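Local coordinates for sulfur carrier protein ThiS adenylyltransferase (Escherichia coli, PDB 1ZFN) that catalyses the adenylation by ATP of the C-terminal glycine carboxyl group of the sulfur carrier protein ThiS in thiamine biosynthesis, at residues 34-39 with 58-63. Residues are numbered along the deposited sequence; the frame is centred on the assembly and turned at random.
Sequences LIIGLG and VLADDD. With ATP (adenosine-5'-triphosphate), chain F.
With CG of Asp61 anti to its own backbone N (chi1 -161°) and CG of Leu38 anti to its carbonyl carbon (chi1 -55°), the two side chains run alongside one another pointing opposite ways, and the carboxylate reaches the Leu38 N-H. Leu38 N gives OD2 of Asp61, on its anti lone pair, a hydrogen bond of 2.7 Å. Asp61 OD2 also accepts from ATP O3' at 2.7 Å, while Asp61 OD1 takes ATP O2' at 3.3 Å and, in an Asx turn, the backbone N of Asp63. An asparagine here would probably set an NH2 against the N-H of either Leu38 or Asp63, leaving that amide without its acceptor. Leading up to the site, strands 34-36 and 58-60 run parallel, joined by Ile35 N to Val58 O, Ala60 N to Ile35 O and Gly37 N to Ala60 O. Leu38 crosses Leu59 at about a right angle, Leu38 CD1 lying 3.7 Å from Leu59 CB, and Ile35 lies alongside Leu59; these branched apolar chains face helices 42-51 and 85-96. Glycine suits position 37, whose positive phi (106°) would press a CB against Ile36 O. Glycine-rich turn and ribose-binding acidic residue at neighbouring strand ends mark the nucleotide site of a Rossmann-type beta-alpha-beta unit.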
# COMPACT_ATOMS: atom_id res chain seq x y z
N LEU A 34 -9.89 -7.89 -13.41
CA LEU A 34 -11.17 -7.48 -12.84
C LEU A 34 -10.98 -7.20 -11.35
O LEU A 34 -10.49 -8.05 -10.61
CB LEU A 34 -12.22 -8.58 -13.01
CG LEU A 34 -13.52 -8.38 -12.23
CD1 LEU A 34 -14.14 -7.06 -12.61
CD2 LEU A 34 -14.48 -9.52 -12.51
N ILE A 35 -11.33 -6.00 -10.93
CA ILE A 35 -11.19 -5.62 -9.53
C ILE A 35 -12.59 -5.33 -8.97
O ILE A 35 -13.15 -4.27 -9.22
CB ILE A 35 -10.32 -4.34 -9.38
CG1 ILE A 35 -8.97 -4.52 -10.08
CG2 ILE A 35 -10.10 -4.03 -7.91
CD1 ILE A 35 -8.09 -3.29 -10.07
N ILE A 36 -13.16 -6.30 -8.24
CA ILE A 36 -14.49 -6.10 -7.66
C ILE A 36 -14.32 -5.38 -6.31
O ILE A 36 -13.80 -5.96 -5.35
CB ILE A 36 -15.25 -7.45 -7.38
CG1 ILE A 36 -15.04 -8.47 -8.50
CG2 ILE A 36 -16.73 -7.18 -7.31
CD1 ILE A 36 -13.72 -9.16 -8.45
N GLY A 37 -14.76 -4.14 -6.23
CA GLY A 37 -14.64 -3.40 -4.98
C GLY A 37 -13.55 -2.35 -5.04
O GLY A 37 -12.39 -2.69 -5.29
N LEU A 38 -13.90 -1.09 -4.81
CA LEU A 38 -12.91 -0.02 -4.88
C LEU A 38 -12.80 0.76 -3.57
O LEU A 38 -12.88 1.99 -3.54
CB LEU A 38 -13.23 0.91 -6.06
CG LEU A 38 -13.35 0.22 -7.44
CD1 LEU A 38 -13.86 1.22 -8.47
CD2 LEU A 38 -12.01 -0.36 -7.86
N GLY A 39 -12.61 0.02 -2.49
CA GLY A 39 -12.48 0.63 -1.18
C GLY A 39 -11.04 0.65 -0.69
O GLY A 39 -10.14 1.11 -1.40
N VAL A 58 -10.93 -3.66 -15.29
CA VAL A 58 -12.36 -3.50 -15.10
C VAL A 58 -12.55 -3.20 -13.61
O VAL A 58 -12.24 -4.02 -12.76
CB VAL A 58 -13.14 -4.77 -15.46
CG1 VAL A 58 -14.61 -4.45 -15.65
CG2 VAL A 58 -12.55 -5.40 -16.70
N LEU A 59 -13.05 -2.00 -13.31
CA LEU A 59 -13.28 -1.60 -11.93
C LEU A 59 -14.78 -1.61 -11.61
O LEU A 59 -15.56 -0.83 -12.18
CB LEU A 59 -12.70 -0.21 -11.70
CG LEU A 59 -11.33 0.07 -12.32
CD1 LEU A 59 -10.97 1.54 -12.07
CD2 LEU A 59 -10.26 -0.85 -11.73
N ALA A 60 -15.18 -2.50 -10.70
CA ALA A 60 -16.59 -2.64 -10.31
C ALA A 60 -16.88 -2.19 -8.89
O ALA A 60 -16.26 -2.65 -7.93
CB ALA A 60 -17.04 -4.09 -10.49
N ASP A 61 -17.84 -1.28 -8.75
CA ASP A 61 -18.23 -0.81 -7.44
C ASP A 61 -19.53 -0.04 -7.52
O ASP A 61 -19.68 0.88 -8.34
CB ASP A 61 -17.15 0.07 -6.81
CG ASP A 61 -17.31 0.21 -5.30
OD1 ASP A 61 -18.37 0.69 -4.86
OD2 ASP A 61 -16.38 -0.18 -4.56
N ASP A 62 -20.46 -0.41 -6.64
CA ASP A 62 -21.78 0.19 -6.59
C ASP A 62 -21.93 1.34 -5.59
O ASP A 62 -22.95 2.01 -5.57
CB ASP A 62 -22.81 -0.90 -6.27
CG ASP A 62 -24.21 -0.52 -6.68
OD1 ASP A 62 -25.12 -1.33 -6.47
OD2 ASP A 62 -24.40 0.59 -7.22
N ASP A 63 -20.89 1.59 -4.80
CA ASP A 63 -20.95 2.65 -3.79
C ASP A 63 -20.48 4.02 -4.29
O ASP A 63 -19.92 4.15 -5.38
CB ASP A 63 -20.10 2.23 -2.58
CG ASP A 63 -20.65 2.74 -1.26
OD1 ASP A 63 -21.29 3.81 -1.24
OD2 ASP A 63 -20.43 2.06 -0.23
PG ATP F . -16.66 1.23 5.30
O1G ATP F . -18.02 0.83 5.24
O2G ATP F . -16.25 2.70 5.67
O3G ATP F . -16.12 0.12 6.14
PB ATP F . -16.45 0.50 2.51
O1B ATP F . -17.17 -0.80 2.42
O2B ATP F . -16.45 1.34 1.29
O3B ATP F . -15.95 1.09 3.88
PA ATP F . -14.21 -1.32 2.13
O1A ATP F . -12.90 -1.07 1.73
O2A ATP F . -14.51 -2.47 3.10
O3A ATP F . -14.85 0.15 2.36
O5' ATP F . -15.09 -1.56 0.85
C5' ATP F . -14.76 -2.30 -0.23
C4' ATP F . -15.62 -1.95 -1.46
O4' ATP F . -16.26 -2.94 -2.21
C3' ATP F . -16.70 -0.79 -1.25
O3' ATP F . -16.42 0.43 -1.89
C2' ATP F . -17.93 -1.62 -1.51
O2' ATP F . -18.91 -0.72 -1.95
C1' ATP F . -17.54 -2.56 -2.56
N9 ATP F . -18.33 -3.79 -2.71
C8 ATP F . -18.79 -4.66 -1.75
N7 ATP F . -19.46 -5.68 -2.32
C5 ATP F . -19.43 -5.48 -3.66
C6 ATP F . -19.97 -6.20 -4.77
N6 ATP F . -20.62 -7.36 -4.69
N1 ATP F . -19.76 -5.70 -6.04
C2 ATP F . -19.05 -4.52 -6.27
N3 ATP F . -18.54 -3.82 -5.18
C4 ATP F . -18.73 -4.28 -3.91